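Local coordinates for protein lysine cyclodeaminase (Streptomyces pristinaespiralis, PDB 5YU3) that probably converts L-lysine to L-pipecolic acid with release of ammonia, using bound NAD, and also recognises L-ornithine and L-2,4-diaminobutyric acid, at residues P47-L52 with A261-E266; T75-G80 with F306-A311; L167-D170 with H175-S178. All coordinates share one frame; numbering follows the deposited sequence.

Interaction 1 (P47-L52 with A261-E266). With PRO (proline), chain G.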
loop_
_atom_site.group_PDB
_atom_site.type_symbol
_atom_site.label_atom_id
_atom_site.label_comp_id
_atom_site.label_asym_id
_atom_site.label_seq_id
_atom_site.Cartn_x
_atom_site.Cartn_y
_atom_site.Cartn_z
ATOM N N PRO A 47 -3.738 11.323 3.746
ATOM C CA PRO A 47 -3.890 11.572 2.311
ATOM C C PRO A 47 -5.000 10.708 1.738
ATOM O O PRO A 47 -5.426 9.719 2.339
ATOM C CB PRO A 47 -2.526 11.192 1.734
ATOM C CG PRO A 47 -1.873 10.317 2.917
ATOM C CD PRO A 47 -2.353 10.802 4.033
ATOM N N LEU A 48 -5.489 11.104 0.564
ATOM C CA LEU A 48 -6.483 10.299 -0.135
ATOM C C LEU A 48 -5.972 8.880 -0.309
ATOM O O LEU A 48 -4.806 8.662 -0.641
ATOM C CB LEU A 48 -6.791 10.891 -1.513
ATOM C CG LEU A 48 -7.613 12.167 -1.633
ATOM C CD1 LEU A 48 -7.755 12.542 -3.111
ATOM C CD2 LEU A 48 -8.968 11.965 -0.997
ATOM N N ARG A 49 -6.847 7.906 -0.085
ATOM C CA ARG A 49 -6.445 6.541 -0.360
ATOM C C ARG A 49 -6.439 6.286 -1.867
ATOM O O ARG A 49 -6.890 7.109 -2.672
ATOM C CB ARG A 49 -7.374 5.555 0.353
ATOM C CG ARG A 49 -8.822 5.654 -0.069
ATOM C CD ARG A 49 -9.660 4.539 0.555
ATOM N NE ARG A 49 -11.093 4.763 0.361
ATOM C CZ ARG A 49 -11.971 4.902 1.352
ATOM N NH1 ARG A 49 -11.565 4.822 2.607
ATOM N NH2 ARG A 49 -13.260 5.109 1.083
ATOM N N GLY A 50 -5.914 5.119 -2.256
ATOM C CA GLY A 50 -5.959 4.691 -3.636
ATOM C C GLY A 50 -6.451 3.258 -3.723
ATOM O O GLY A 50 -6.536 2.549 -2.714
ATOM N N GLY A 51 -6.779 2.838 -4.940
ATOM C CA GLY A 51 -7.300 1.489 -5.085
ATOM C C GLY A 51 -7.323 1.011 -6.519
ATOM O O GLY A 51 -7.107 1.775 -7.467
ATOM N N LEU A 52 -7.590 -0.286 -6.651
ATOM C CA LEU A 52 -7.708 -0.984 -7.927
ATOM C C LEU A 52 -9.106 -1.573 -8.028
ATOM O O LEU A 52 -9.487 -2.402 -7.195
ATOM C CB LEU A 52 -6.671 -2.111 -8.036
ATOM C CG LEU A 52 -5.184 -1.749 -8.041
ATOM C CD1 LEU A 52 -4.337 -2.916 -7.547
ATOM C CD2 LEU A 52 -4.758 -1.346 -9.434
ATOM N N ALA A 261 -14.780 12.179 0.583
ATOM C CA ALA A 261 -16.233 12.073 0.513
ATOM C C ALA A 261 -16.768 12.647 -0.793
ATOM O O ALA A 261 -17.738 12.128 -1.353
ATOM C CB ALA A 261 -16.863 12.788 1.707
ATOM N N LEU A 262 -16.144 13.715 -1.296
ATOM C CA LEU A 262 -16.582 14.273 -2.569
ATOM C C LEU A 262 -16.346 13.294 -3.708
ATOM O O LEU A 262 -17.054 13.337 -4.722
ATOM C CB LEU A 262 -15.860 15.597 -2.828
ATOM C CG LEU A 262 -16.425 16.778 -2.030
ATOM C CD1 LEU A 262 -15.443 17.936 -1.999
ATOM C CD2 LEU A 262 -17.762 17.226 -2.641
ATOM N N ARG A 263 -15.364 12.400 -3.552
ATOM C CA ARG A 263 -15.025 11.408 -4.567
ATOM C C ARG A 263 -15.790 10.100 -4.401
ATOM O O ARG A 263 -16.222 9.517 -5.402
ATOM C CB ARG A 263 -13.514 11.126 -4.541
ATOM C CG ARG A 263 -13.005 10.247 -5.693
ATOM C CD ARG A 263 -11.485 10.089 -5.655
ATOM N NE ARG A 263 -11.060 9.171 -4.596
ATOM C CZ ARG A 263 -9.797 8.812 -4.373
ATOM N NH1 ARG A 263 -8.819 9.300 -5.133
ATOM N NH2 ARG A 263 -9.509 7.961 -3.389
ATOM N N GLU A 264 -15.957 9.616 -3.156
ATOM C CA GLU A 264 -16.470 8.269 -2.909
ATOM C C GLU A 264 -17.614 8.187 -1.908
ATOM O O GLU A 264 -18.140 7.086 -1.698
ATOM C CB GLU A 264 -15.347 7.346 -2.406
ATOM C CG GLU A 264 -14.264 7.055 -3.418
ATOM C CD GLU A 264 -12.946 6.697 -2.748
ATOM O OE1 GLU A 264 -12.970 6.014 -1.697
ATOM O OE2 GLU A 264 -11.888 7.090 -3.272
ATOM N N GLY A 265 -17.996 9.291 -1.265
ATOM C CA GLY A 265 -19.076 9.295 -0.302
ATOM C C GLY A 265 -20.379 9.810 -0.897
ATOM O O GLY A 265 -20.517 9.993 -2.106
ATOM N N GLU A 266 -21.356 10.047 -0.008
ATOM C CA GLU A 266 -22.599 10.687 -0.437
ATOM C C GLU A 266 -22.327 12.057 -1.036
ATOM O O GLU A 266 -23.110 12.542 -1.865
ATOM C CB GLU A 266 -23.574 10.835 0.733
ATOM C CG GLU A 266 -24.135 9.534 1.277
ATOM C CD GLU A 266 -24.819 8.721 0.204
ATOM O OE1 GLU A 266 -25.580 9.309 -0.581
ATOM O OE2 GLU A 266 -24.576 7.498 0.122
HETATM N N PRO G . -13.800 1.806 2.908
HETATM C CA PRO G . -13.232 0.678 3.819
HETATM C C PRO G . -12.225 1.267 4.846
HETATM O O PRO G . -11.491 0.408 5.367
HETATM C CB PRO G . -12.697 -0.130 2.983
HETATM C CG PRO G . -13.699 -0.071 1.717
HETATM C CD PRO G . -14.453 0.969 1.883
HETATM O OXT PRO G . -12.170 2.505 5.179
HETATM O O HOH W 1 -6.293 8.308 -5.204
#

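Interaction 2 (T75-G80 with F306-A311). With PRO (proline), chain G.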
loop_
_atom_site.group_PDB
_atom_site.type_symbol
_atom_site.label_atom_id
_atom_site.label_comp_id
_atom_site.label_asym_id
_atom_site.label_seq_id
_atom_site.Cartn_x
_atom_site.Cartn_y
_atom_site.Cartn_z
ATOM N N THR A 75 1.413 3.934 9.236
ATOM C CA THR A 75 0.425 2.866 9.202
ATOM C C THR A 75 -0.034 2.673 7.769
ATOM O O THR A 75 -0.253 3.650 7.052
ATOM C CB THR A 75 -0.780 3.206 10.093
ATOM O OG1 THR A 75 -0.337 3.332 11.447
ATOM C CG2 THR A 75 -1.847 2.115 10.005
ATOM N N LEU A 76 -0.169 1.421 7.339
ATOM C CA LEU A 76 -0.781 1.132 6.045
ATOM C C LEU A 76 -1.850 0.066 6.221
ATOM O O LEU A 76 -1.546 -1.056 6.638
ATOM C CB LEU A 76 0.259 0.671 5.013
ATOM C CG LEU A 76 -0.284 0.537 3.576
ATOM C CD1 LEU A 76 -0.479 1.900 2.909
ATOM C CD2 LEU A 76 0.597 -0.350 2.709
ATOM N N LYS A 77 -3.094 0.388 5.873
ATOM C CA LYS A 77 -4.109 -0.646 5.780
ATOM C C LYS A 77 -4.322 -1.020 4.322
ATOM O O LYS A 77 -4.449 -0.145 3.452
ATOM C CB LYS A 77 -5.439 -0.240 6.422
ATOM C CG LYS A 77 -6.449 -1.399 6.326
ATOM C CD LYS A 77 -7.675 -1.220 7.225
ATOM C CE LYS A 77 -8.789 -0.487 6.489
ATOM N NZ LYS A 77 -9.921 -0.174 7.400
ATOM N N THR A 78 -4.319 -2.322 4.060
ATOM C CA THR A 78 -4.654 -2.883 2.764
ATOM C C THR A 78 -5.962 -3.631 2.947
ATOM O O THR A 78 -6.078 -4.464 3.854
ATOM C CB THR A 78 -3.555 -3.825 2.264
ATOM O OG1 THR A 78 -3.145 -4.681 3.340
ATOM C CG2 THR A 78 -2.348 -3.033 1.779
ATOM N N VAL A 79 -6.952 -3.321 2.121
ATOM C CA VAL A 79 -8.290 -3.827 2.397
ATOM C C VAL A 79 -9.056 -3.984 1.092
ATOM O O VAL A 79 -9.047 -3.094 0.233
ATOM C CB VAL A 79 -9.029 -2.906 3.390
ATOM C CG1 VAL A 79 -9.025 -1.450 2.891
ATOM C CG2 VAL A 79 -10.447 -3.411 3.624
ATOM N N GLY A 80 -9.717 -5.128 0.942
ATOM C CA GLY A 80 -10.573 -5.373 -0.200
ATOM C C GLY A 80 -12.043 -5.214 0.146
ATOM O O GLY A 80 -12.468 -5.475 1.270
ATOM N N PHE A 306 -6.099 7.272 9.379
ATOM C CA PHE A 306 -5.898 7.702 10.763
ATOM C C PHE A 306 -6.750 6.883 11.724
ATOM O O PHE A 306 -6.307 6.552 12.827
ATOM C CB PHE A 306 -6.230 9.191 10.901
ATOM C CG PHE A 306 -6.027 9.758 12.284
ATOM C CD1 PHE A 306 -4.777 9.766 12.877
ATOM C CD2 PHE A 306 -7.094 10.323 12.974
ATOM C CE1 PHE A 306 -4.591 10.313 14.143
ATOM C CE2 PHE A 306 -6.916 10.871 14.234
ATOM C CZ PHE A 306 -5.659 10.869 14.818
ATOM N N GLU A 307 -7.984 6.557 11.328
ATOM C CA GLU A 307 -8.838 5.758 12.203
ATOM C C GLU A 307 -8.251 4.371 12.414
ATOM O O GLU A 307 -8.311 3.825 13.519
ATOM C CB GLU A 307 -10.245 5.645 11.626
ATOM C CG GLU A 307 -10.919 6.998 11.368
ATOM C CD GLU A 307 -12.258 6.870 10.655
ATOM O OE1 GLU A 307 -12.428 5.930 9.856
ATOM O OE2 GLU A 307 -13.148 7.720 10.901
ATOM N N ASP A 308 -7.680 3.790 11.360
ATOM C CA ASP A 308 -7.060 2.475 11.475
ATOM C C ASP A 308 -5.801 2.523 12.329
ATOM O O ASP A 308 -5.537 1.596 13.105
ATOM C CB ASP A 308 -6.758 1.938 10.082
ATOM C CG ASP A 308 -7.995 1.861 9.233
ATOM O OD1 ASP A 308 -8.882 1.066 9.600
ATOM O OD2 ASP A 308 -8.100 2.590 8.217
ATOM N N ALA A 309 -5.006 3.589 12.194
ATOM C CA ALA A 309 -3.822 3.735 13.036
ATOM C C ALA A 309 -4.204 3.850 14.506
ATOM O O ALA A 309 -3.524 3.295 15.381
ATOM C CB ALA A 309 -3.010 4.959 12.599
ATOM N N LEU A 310 -5.290 4.569 14.800
ATOM C CA LEU A 310 -5.709 4.739 16.188
ATOM C C LEU A 310 -6.245 3.438 16.766
ATOM O O LEU A 310 -5.917 3.078 17.905
ATOM C CB LEU A 310 -6.773 5.831 16.294
ATOM C CG LEU A 310 -6.297 7.269 16.148
ATOM C CD1 LEU A 310 -7.501 8.183 16.251
ATOM C CD2 LEU A 310 -5.266 7.603 17.221
ATOM N N ALA A 311 -7.080 2.726 16.006
ATOM C CA ALA A 311 -7.573 1.441 16.494
ATOM C C ALA A 311 -6.439 0.433 16.631
ATOM O O ALA A 311 -6.428 -0.378 17.568
ATOM C CB ALA A 311 -8.657 0.902 15.570
HETATM N N PRO G . -13.800 1.806 2.908
HETATM C CA PRO G . -13.232 0.678 3.819
HETATM C C PRO G . -12.225 1.267 4.846
HETATM O O PRO G . -11.491 0.408 5.367
HETATM C CB PRO G . -12.697 -0.130 2.983
HETATM C CG PRO G . -13.699 -0.071 1.717
HETATM C CD PRO G . -14.453 0.969 1.883
HETATM O OXT PRO G . -12.170 2.505 5.179
#

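Interaction 3 (L167-D170 with H175-S178). With NAD (nicotinamide-adenine-dinucleotide), chain F.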
loop_
_atom_site.group_PDB
_atom_site.type_symbol
_atom_site.label_atom_id
_atom_site.label_comp_id
_atom_site.label_asym_id
_atom_site.label_seq_id
_atom_site.Cartn_x
_atom_site.Cartn_y
_atom_site.Cartn_z
ATOM N N LEU A 167 -34.965 -1.193 13.854
ATOM C CA LEU A 167 -35.763 -1.567 12.691
ATOM C C LEU A 167 -34.813 -1.754 11.515
ATOM O O LEU A 167 -34.070 -0.827 11.178
ATOM C CB LEU A 167 -36.785 -0.476 12.374
ATOM C CG LEU A 167 -37.762 -0.043 13.472
ATOM C CD1 LEU A 167 -38.650 1.086 12.961
ATOM C CD2 LEU A 167 -38.611 -1.222 13.935
ATOM N N VAL A 168 -34.812 -2.945 10.906
ATOM C CA VAL A 168 -33.718 -3.316 10.012
ATOM C C VAL A 168 -34.233 -3.871 8.689
ATOM O O VAL A 168 -35.277 -4.529 8.619
ATOM C CB VAL A 168 -32.751 -4.326 10.693
ATOM C CG1 VAL A 168 -32.364 -3.835 12.068
ATOM C CG2 VAL A 168 -33.364 -5.715 10.782
ATOM N N TRP A 169 -33.479 -3.594 7.623
ATOM C CA TRP A 169 -33.805 -4.091 6.298
ATOM C C TRP A 169 -32.534 -4.495 5.566
ATOM O O TRP A 169 -31.480 -3.877 5.740
ATOM C CB TRP A 169 -34.556 -3.043 5.460
ATOM C CG TRP A 169 -35.050 -3.586 4.169
ATOM C CD1 TRP A 169 -34.588 -3.293 2.915
ATOM C CD2 TRP A 169 -36.115 -4.526 3.993
ATOM N NE1 TRP A 169 -35.299 -3.991 1.972
ATOM C CE2 TRP A 169 -36.241 -4.758 2.609
ATOM C CE3 TRP A 169 -36.971 -5.194 4.874
ATOM C CZ2 TRP A 169 -37.198 -5.626 2.082
ATOM C CZ3 TRP A 169 -37.913 -6.061 4.351
ATOM C CH2 TRP A 169 -38.019 -6.269 2.969
ATOM N N ASP A 170 -32.654 -5.546 4.762
ATOM C CA ASP A 170 -31.649 -5.967 3.797
ATOM C C ASP A 170 -32.394 -6.479 2.575
ATOM O O ASP A 170 -33.506 -7.000 2.695
ATOM C CB ASP A 170 -30.740 -7.061 4.392
ATOM C CG ASP A 170 -29.405 -7.201 3.665
ATOM O OD1 ASP A 170 -29.391 -7.720 2.528
ATOM O OD2 ASP A 170 -28.361 -6.838 4.269
ATOM N N HIS A 175 -30.204 -12.489 4.975
ATOM C CA HIS A 175 -29.317 -11.617 5.745
ATOM C C HIS A 175 -30.079 -10.758 6.744
ATOM O O HIS A 175 -29.564 -10.478 7.829
ATOM C CB HIS A 175 -28.501 -10.731 4.801
ATOM C CG HIS A 175 -27.538 -11.496 3.949
ATOM N ND1 HIS A 175 -26.563 -10.881 3.193
ATOM C CD2 HIS A 175 -27.393 -12.827 3.739
ATOM C CE1 HIS A 175 -25.863 -11.800 2.551
ATOM N NE2 HIS A 175 -26.346 -12.989 2.866
ATOM N N ARG A 176 -31.298 -10.330 6.413
ATOM C CA ARG A 176 -32.063 -9.576 7.397
ATOM C C ARG A 176 -32.641 -10.494 8.469
ATOM O O ARG A 176 -32.779 -10.082 9.624
ATOM C CB ARG A 176 -33.164 -8.767 6.703
ATOM C CG ARG A 176 -34.223 -9.588 5.991
ATOM C CD ARG A 176 -35.160 -8.672 5.197
ATOM N NE ARG A 176 -36.268 -9.406 4.586
ATOM C CZ ARG A 176 -36.532 -9.446 3.283
ATOM N NH1 ARG A 176 -35.753 -8.811 2.413
ATOM N NH2 ARG A 176 -37.577 -10.143 2.848
ATOM N N GLU A 177 -32.959 -11.742 8.118
ATOM C CA GLU A 177 -33.528 -12.653 9.107
ATOM C C GLU A 177 -32.486 -13.159 10.095
ATOM O O GLU A 177 -32.833 -13.478 11.234
ATOM C CB GLU A 177 -34.228 -13.821 8.403
ATOM C CG GLU A 177 -35.626 -13.428 7.907
ATOM C CD GLU A 177 -36.093 -14.237 6.711
ATOM O OE1 GLU A 177 -36.833 -13.679 5.864
ATOM O OE2 GLU A 177 -35.730 -15.430 6.620
ATOM N N SER A 178 -31.213 -13.211 9.701
ATOM C CA SER A 178 -30.164 -13.648 10.615
ATOM C C SER A 178 -29.649 -12.532 11.507
ATOM O O SER A 178 -28.845 -12.803 12.411
ATOM C CB SER A 178 -28.987 -14.241 9.833
ATOM O OG SER A 178 -28.278 -13.218 9.144
HETATM P PA NAD F . -21.546 -6.964 3.804
HETATM O O1A NAD F . -21.460 -7.655 2.479
HETATM O O2A NAD F . -21.233 -7.727 5.075
HETATM O O5B NAD F . -23.048 -6.418 3.987
HETATM C C5B NAD F . -23.629 -5.573 2.987
HETATM C C4B NAD F . -25.122 -5.868 2.990
HETATM O O4B NAD F . -25.788 -4.933 2.138
HETATM C C3B NAD F . -25.428 -7.255 2.418
HETATM O O3B NAD F . -26.121 -8.055 3.401
HETATM C C2B NAD F . -26.310 -6.968 1.214
HETATM O O2B NAD F . -27.343 -7.928 1.009
HETATM C C1B NAD F . -26.899 -5.624 1.578
HETATM N N9A NAD F . -27.441 -4.814 0.466
HETATM C C8A NAD F . -26.978 -4.702 -0.800
HETATM N N7A NAD F . -27.756 -3.826 -1.513
HETATM C C5A NAD F . -28.721 -3.377 -0.676
HETATM C C6A NAD F . -29.869 -2.454 -0.750
HETATM N N6A NAD F . -30.157 -1.793 -1.897
HETATM N N1A NAD F . -30.602 -2.271 0.371
HETATM C C2A NAD F . -30.351 -2.904 1.533
HETATM N N3A NAD F . -29.334 -3.770 1.671
HETATM C C4A NAD F . -28.506 -4.032 0.623
HETATM O O3 NAD F . -20.586 -5.655 3.718
HETATM P PN NAD F . -20.170 -4.676 4.912
HETATM O O1N NAD F . -21.336 -4.556 5.866
HETATM O O2N NAD F . -18.811 -5.112 5.419
HETATM O O5D NAD F . -19.939 -3.280 4.139
HETATM C C5D NAD F . -21.058 -2.512 3.694
HETATM C C4D NAD F . -20.549 -1.206 3.084
HETATM O O4D NAD F . -19.790 -0.481 4.050
HETATM C C3D NAD F . -19.609 -1.452 1.916
HETATM O O3D NAD F . -19.832 -0.429 0.921
HETATM C C2D NAD F . -18.240 -1.233 2.521
HETATM O O2D NAD F . -17.234 -0.929 1.545
HETATM C C1D NAD F . -18.553 -0.083 3.455
HETATM N N1N NAD F . -17.563 0.158 4.498
HETATM C C2N NAD F . -17.377 1.423 4.899
HETATM C C3N NAD F . -16.450 1.732 5.884
HETATM C C7N NAD F . -16.295 3.156 6.306
HETATM O O7N NAD F . -15.348 3.490 6.988
HETATM N N7N NAD F . -17.250 4.032 5.951
HETATM C C4N NAD F . -15.724 0.708 6.499
HETATM C C5N NAD F . -15.964 -0.599 6.080
HETATM C C6N NAD F . -16.900 -0.858 5.078
#

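Interaction 1 (P47-L52 with A261-E266)
Arg49 and Glu264 meet in a salt bridge beside the bound proline, and Arg263 closes the network from the other end of the carboxylate. The Arg49 side chain leaves CB with CG set between the backbone N and the carbonyl carbon (chi1 61°) and then runs extended to NE. Along this rod, Arg49 CG passes 4.1 Å from Arg263 NH2. Beyond CD, the guanidinium turns its side to Glu264: NE lies 3.1 Å from OE1 of Glu264, on that oxygen's syn lone pair, and Arg49 NH2 reaches the same OE1 at 2.9 Å, almost in line with its C-O bond. Both N-H groups converge on one oxygen, somewhat off the guanidinium plane, so both bonds are bent. At the tip, Arg49 NH1 comes 3.5 Å from OXT of the proline, whose N lies over one face of the group.

Arg263 donates from NH2 to Arg49 O at 2.8 Å, nearly straight at 172° although it approaches from above the carbonyl plane. One water links Arg49 O to Arg263 NH1, and Glu264 OE2 pairs with Arg263 through weak bonds. Leu48 CD1 rests on the Arg263 guanidinium face.

Arg49 also bridges to Glu63 of strand 60-69 and donates to Thr302 O. The contact ties the loop leading into strand 50-54, outermost in the mixed sheet within this chain, to the last turn of helix 258-264, after strand 252-255 of the parallel sheet.

Interaction 2 (T75-G80 with F306-A311)
The carboxylate of Asp308 is met on one face by the side chain of Lys77. CD of Lys77 lies over that face, 3.7 Å from Asp308 CG, and NZ descends toward the rim to donate to OD1 of Asp308 at 2.7 Å, from 38° above the carboxylate plane. Arg121 forms a second salt bridge to OD1 through its NE. The Phe306 ring, on another side of the helix, carries Leu310 CG on one face.

Lys77 starts with CG anti to its backbone N (chi1 -178°) and bends at chi3 (90°), which carries the chain across the carboxylate and brings NZ between OD1 and the ligand. There NZ donates to O of the bound proline at 2.6 Å, and Thr118 OG1 is a further partner. The buried ammonium is therefore held between two carboxylates. A leucine in place of Lys77 would probably leave Asp308 and the proline carboxylate without the ammonium that links them, and relying on Arg121 for positive charge. Val79 CG1 completes the strand's share of the pocket, 3.9 Å from CB of the proline.

Where the backbones come nearest, Thr75 packs on Ala309: OG1 of Thr75 stands 3.3 Å from Ala309 CB, the CA atoms of Thr75 and Ala309 being 5.8 Å apart.

Helix 305-321 thus lies against one face of the mixed sheet at strand 73-81, which runs between strands 60-69 and 94-102. Helix 115-133 packs on Asp308 and Ala311 of this helix, while Leu76 and Thr78 of the strand meet the second subunit.

Interaction 3 (L167-D170 with H175-S178)
Asp170, just past the second strand of a Rossmann-type dinucleotide fold, is the acidic residue that takes the ribose, packed against His175 and Arg176 of the following helix. It binds both hydroxyls of the adenosine ribose of NAD, one on each oxygen: O2B of the NAD donates to OD1 of Asp170 at 2.6 Å, and O3B of the NAD to OD2 at 2.7 Å. His175 serves the same diol from its ring edge, its ND1 donating to O3B at 2.9 Å, nearly straight (169°). A carboxylate so placed is consistent with NAD being used rather than its 2'-phosphorylated form. Backbone amides of Thr146 and Asp172 also bond to the Asp170 carboxylate and help fix its rotation.

Behind the ribose site, CB of Asp170 touches CB of Arg176 at 3.8 Å. The Arg176 chain, launched at chi1 64° and then extended, lays its guanidinium flat on the Trp169 ring, planes 10° apart, in an off-centre cation-pi stack with CZ of Arg176 4.1 Å from the centroid of the six-membered ring of Trp169. Arg176 NH1 donates in the guanidinium plane to Asp170 O at 2.9 Å, which probably limits sliding of the group over the ring.

Strand 165-169 lies between strands 140-144 and 189-192 of the parallel sheet. Helix 173-177 follows after a short loop and packs against the strand's C-terminal end, and Trp169 also packs on helix 195-201.

In the fold
Interaction 2 is wholly buried, whereas interactions 1 and 3 are only partly so, with interaction 3 lying furthest from the centre of the chain. Interactions 1 and 2 reach the same mixed sheet and the same bound proline, their centres about 14 Å apart. Both rest on salt bridges, but interaction 1 spreads its charge over a network with water at its margin, while interaction 2 pairs one lysine with a carboxylate of the helix and one of the ligand. Interaction 3, about 28 Å from each between centres, belongs to the parallel sheet; it combines a stacked arginine with hydroxyl bonds and binds the adenosine ribose of NAD.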